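Local coordinates for pectate lyase (Bacillus, PDB 3VMV), which probably cleaves polygalacturonate as a polysaccharide lyase family 1 pectate lyase built on a right-handed parallel beta-helix, at residues I134-F139 with V167-F172. Sequence-based numbering, arbitrary orientation.
Sequences IDHNEF and VSWNKF
Asn170 reaches into the bend at 136-137 and ties successive beta-helix coils together. Its ND2 donates from above the carbonyl plane to Ile134 O (3.0 Å), which Ser168 N meets nearly head-on; Asn170 OD1 accepts from Asn137 N (2.8 Å). This bridges the break between parallel strand pairings, 134-135 with 167-168 and 138-139 with 171-172. Packing is close on the interior face: Phe139 CD2 sits over the rim of the Phe172 ring, 3.5 Å from CE1. On the Asp135 face, Trp169 CB lies over the His136 ring centre, the two rings near parallel but slid apart. Asp135, with CG anti to the backbone N (chi1 178°), serves two donors: OD2 accepts from His136 ND1 in the ring plane, OD1 from Ser168 OG (2.7 Å). Were His136 an alanine, Asp135 OD2 would probably lose this donor and Trp169 CB the ring beneath it. The partly exposed side is looser: Glu138 OE2 and Lys171 NZ, too far at 4.3 Å for a salt bridge, share a water, and Val322 N binds OE2. Strands 105-108 and 111-113 flank 134-139; on the following coil Asn199 bonds to the Asn170 and Val167 backbones and His198 stacks on Trp169, while Val156 packs against both phenylalanines.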
loop_
_atom_site.group_PDB
_atom_site.type_symbol
_atom_site.label_atom_id
_atom_site.label_comp_id
_atom_site.label_asym_id
_atom_site.label_seq_id
_atom_site.Cartn_x
_atom_site.Cartn_y
_atom_site.Cartn_z
ATOM N N ILE A 134 0.807 -0.196 -7.152
ATOM C CA ILE A 134 1.419 -1.293 -6.388
ATOM C C ILE A 134 0.465 -2.475 -6.578
ATOM O O ILE A 134 -0.626 -2.435 -6.011
ATOM C CB ILE A 134 1.528 -0.867 -4.955
ATOM C CG1 ILE A 134 2.557 0.263 -4.888
ATOM C CG2 ILE A 134 1.931 -2.093 -4.026
ATOM C CD1 ILE A 134 2.546 1.040 -3.549
ATOM N N ASP A 135 0.871 -3.430 -7.419
ATOM C CA ASP A 135 -0.054 -4.459 -7.925
ATOM C C ASP A 135 0.519 -5.858 -7.844
ATOM O O ASP A 135 1.639 -6.118 -8.230
ATOM C CB ASP A 135 -0.393 -4.097 -9.370
ATOM C CG ASP A 135 -1.324 -5.117 -10.036
ATOM O OD1 ASP A 135 -2.523 -5.067 -9.732
ATOM O OD2 ASP A 135 -0.831 -5.937 -10.823
ATOM N N HIS A 136 -0.272 -6.803 -7.358
ATOM C CA HIS A 136 0.094 -8.215 -7.438
ATOM C C HIS A 136 1.383 -8.560 -6.702
ATOM O O HIS A 136 2.166 -9.376 -7.147
ATOM C CB HIS A 136 0.128 -8.711 -8.900
ATOM C CG HIS A 136 -1.216 -9.119 -9.426
ATOM N ND1 HIS A 136 -1.968 -8.308 -10.249
ATOM C CD2 HIS A 136 -1.961 -10.233 -9.206
ATOM C CE1 HIS A 136 -3.089 -8.942 -10.576
ATOM N NE2 HIS A 136 -3.120 -10.101 -9.939
ATOM N N ASN A 137 1.547 -7.939 -5.534
ATOM C CA ASN A 137 2.671 -8.232 -4.661
ATOM C C ASN A 137 2.225 -8.983 -3.410
ATOM O O ASN A 137 1.026 -9.155 -3.166
ATOM C CB ASN A 137 3.319 -6.939 -4.233
ATOM C CG ASN A 137 3.629 -6.013 -5.408
ATOM O OD1 ASN A 137 3.064 -4.872 -5.506
ATOM N ND2 ASN A 137 4.516 -6.425 -6.254
ATOM N N GLU A 138 3.205 -9.374 -2.593
ATOM C CA GLU A 138 2.914 -9.977 -1.295
ATOM C C GLU A 138 3.821 -9.315 -0.291
ATOM O O GLU A 138 5.007 -9.177 -0.530
ATOM C CB GLU A 138 3.115 -11.497 -1.302
ATOM C CG GLU A 138 2.138 -12.140 -2.280
ATOM C CD GLU A 138 2.112 -13.652 -2.278
ATOM O OE1 GLU A 138 2.550 -14.305 -1.298
ATOM O OE2 GLU A 138 1.603 -14.232 -3.268
ATOM N N PHE A 139 3.233 -8.953 0.844
ATOM C CA PHE A 139 3.934 -8.225 1.897
ATOM C C PHE A 139 3.655 -8.908 3.200
ATOM O O PHE A 139 2.482 -9.194 3.501
ATOM C CB PHE A 139 3.427 -6.786 1.995
ATOM C CG PHE A 139 3.421 -6.039 0.670
ATOM C CD1 PHE A 139 4.615 -5.717 0.037
ATOM C CD2 PHE A 139 2.225 -5.631 0.099
ATOM C CE1 PHE A 139 4.641 -5.032 -1.184
ATOM C CE2 PHE A 139 2.229 -4.919 -1.112
ATOM C CZ PHE A 139 3.427 -4.619 -1.761
ATOM N N VAL A 167 -3.409 0.565 -5.006
ATOM C CA VAL A 167 -2.854 -0.608 -4.367
ATOM C C VAL A 167 -3.860 -1.722 -4.661
ATOM O O VAL A 167 -4.977 -1.712 -4.116
ATOM C CB VAL A 167 -2.791 -0.358 -2.870
ATOM C CG1 VAL A 167 -2.306 -1.596 -2.083
ATOM C CG2 VAL A 167 -1.853 0.847 -2.609
ATOM N N SER A 168 -3.460 -2.639 -5.519
ATOM C CA SER A 168 -4.396 -3.638 -6.042
ATOM C C SER A 168 -3.827 -5.036 -6.058
ATOM O O SER A 168 -2.659 -5.253 -6.357
ATOM C CB SER A 168 -4.833 -3.214 -7.454
ATOM O OG SER A 168 -3.735 -3.100 -8.345
ATOM N N TRP A 169 -4.693 -6.016 -5.801
ATOM C CA TRP A 169 -4.332 -7.429 -6.009
ATOM C C TRP A 169 -3.146 -7.924 -5.184
ATOM O O TRP A 169 -2.488 -8.866 -5.576
ATOM C CB TRP A 169 -4.097 -7.747 -7.509
ATOM C CG TRP A 169 -5.380 -7.539 -8.312
ATOM C CD1 TRP A 169 -5.666 -6.492 -9.166
ATOM C CD2 TRP A 169 -6.504 -8.443 -8.374
ATOM N NE1 TRP A 169 -6.909 -6.709 -9.753
ATOM C CE2 TRP A 169 -7.446 -7.874 -9.270
ATOM C CE3 TRP A 169 -6.807 -9.663 -7.747
ATOM C CZ2 TRP A 169 -8.686 -8.493 -9.565
ATOM C CZ3 TRP A 169 -8.037 -10.288 -8.058
ATOM C CH2 TRP A 169 -8.949 -9.678 -8.961
ATOM N N ASN A 170 -2.879 -7.283 -4.044
ATOM C CA ASN A 170 -1.745 -7.699 -3.232
ATOM C C ASN A 170 -2.190 -8.554 -2.087
ATOM O O ASN A 170 -3.369 -8.542 -1.713
ATOM C CB ASN A 170 -1.054 -6.466 -2.616
ATOM C CG ASN A 170 -0.613 -5.449 -3.660
ATOM O OD1 ASN A 170 0.380 -5.666 -4.356
ATOM N ND2 ASN A 170 -1.305 -4.290 -3.716
ATOM N N LYS A 171 -1.258 -9.282 -1.492
ATOM C CA LYS A 171 -1.544 -9.929 -0.195
ATOM C C LYS A 171 -0.737 -9.193 0.864
ATOM O O LYS A 171 0.435 -8.898 0.650
ATOM C CB LYS A 171 -1.122 -11.383 -0.205
ATOM C CG LYS A 171 -1.894 -12.228 -1.242
ATOM C CD LYS A 171 -1.509 -13.712 -1.085
ATOM C CE LYS A 171 -2.362 -14.587 -2.025
ATOM N NZ LYS A 171 -2.037 -16.035 -1.795
ATOM N N PHE A 172 -1.408 -8.834 1.965
ATOM C CA PHE A 172 -0.765 -8.249 3.150
ATOM C C PHE A 172 -1.085 -9.236 4.275
ATOM O O PHE A 172 -2.257 -9.440 4.610
ATOM C CB PHE A 172 -1.455 -6.926 3.523
ATOM C CG PHE A 172 -1.226 -5.790 2.565
ATOM C CD1 PHE A 172 -0.264 -4.816 2.861
ATOM C CD2 PHE A 172 -1.955 -5.684 1.374
ATOM C CE1 PHE A 172 -0.036 -3.734 2.026
ATOM C CE2 PHE A 172 -1.743 -4.605 0.529
ATOM C CZ PHE A 172 -0.753 -3.627 0.843
HETATM O O HOH W 1 0.001 -16.252 -3.409
#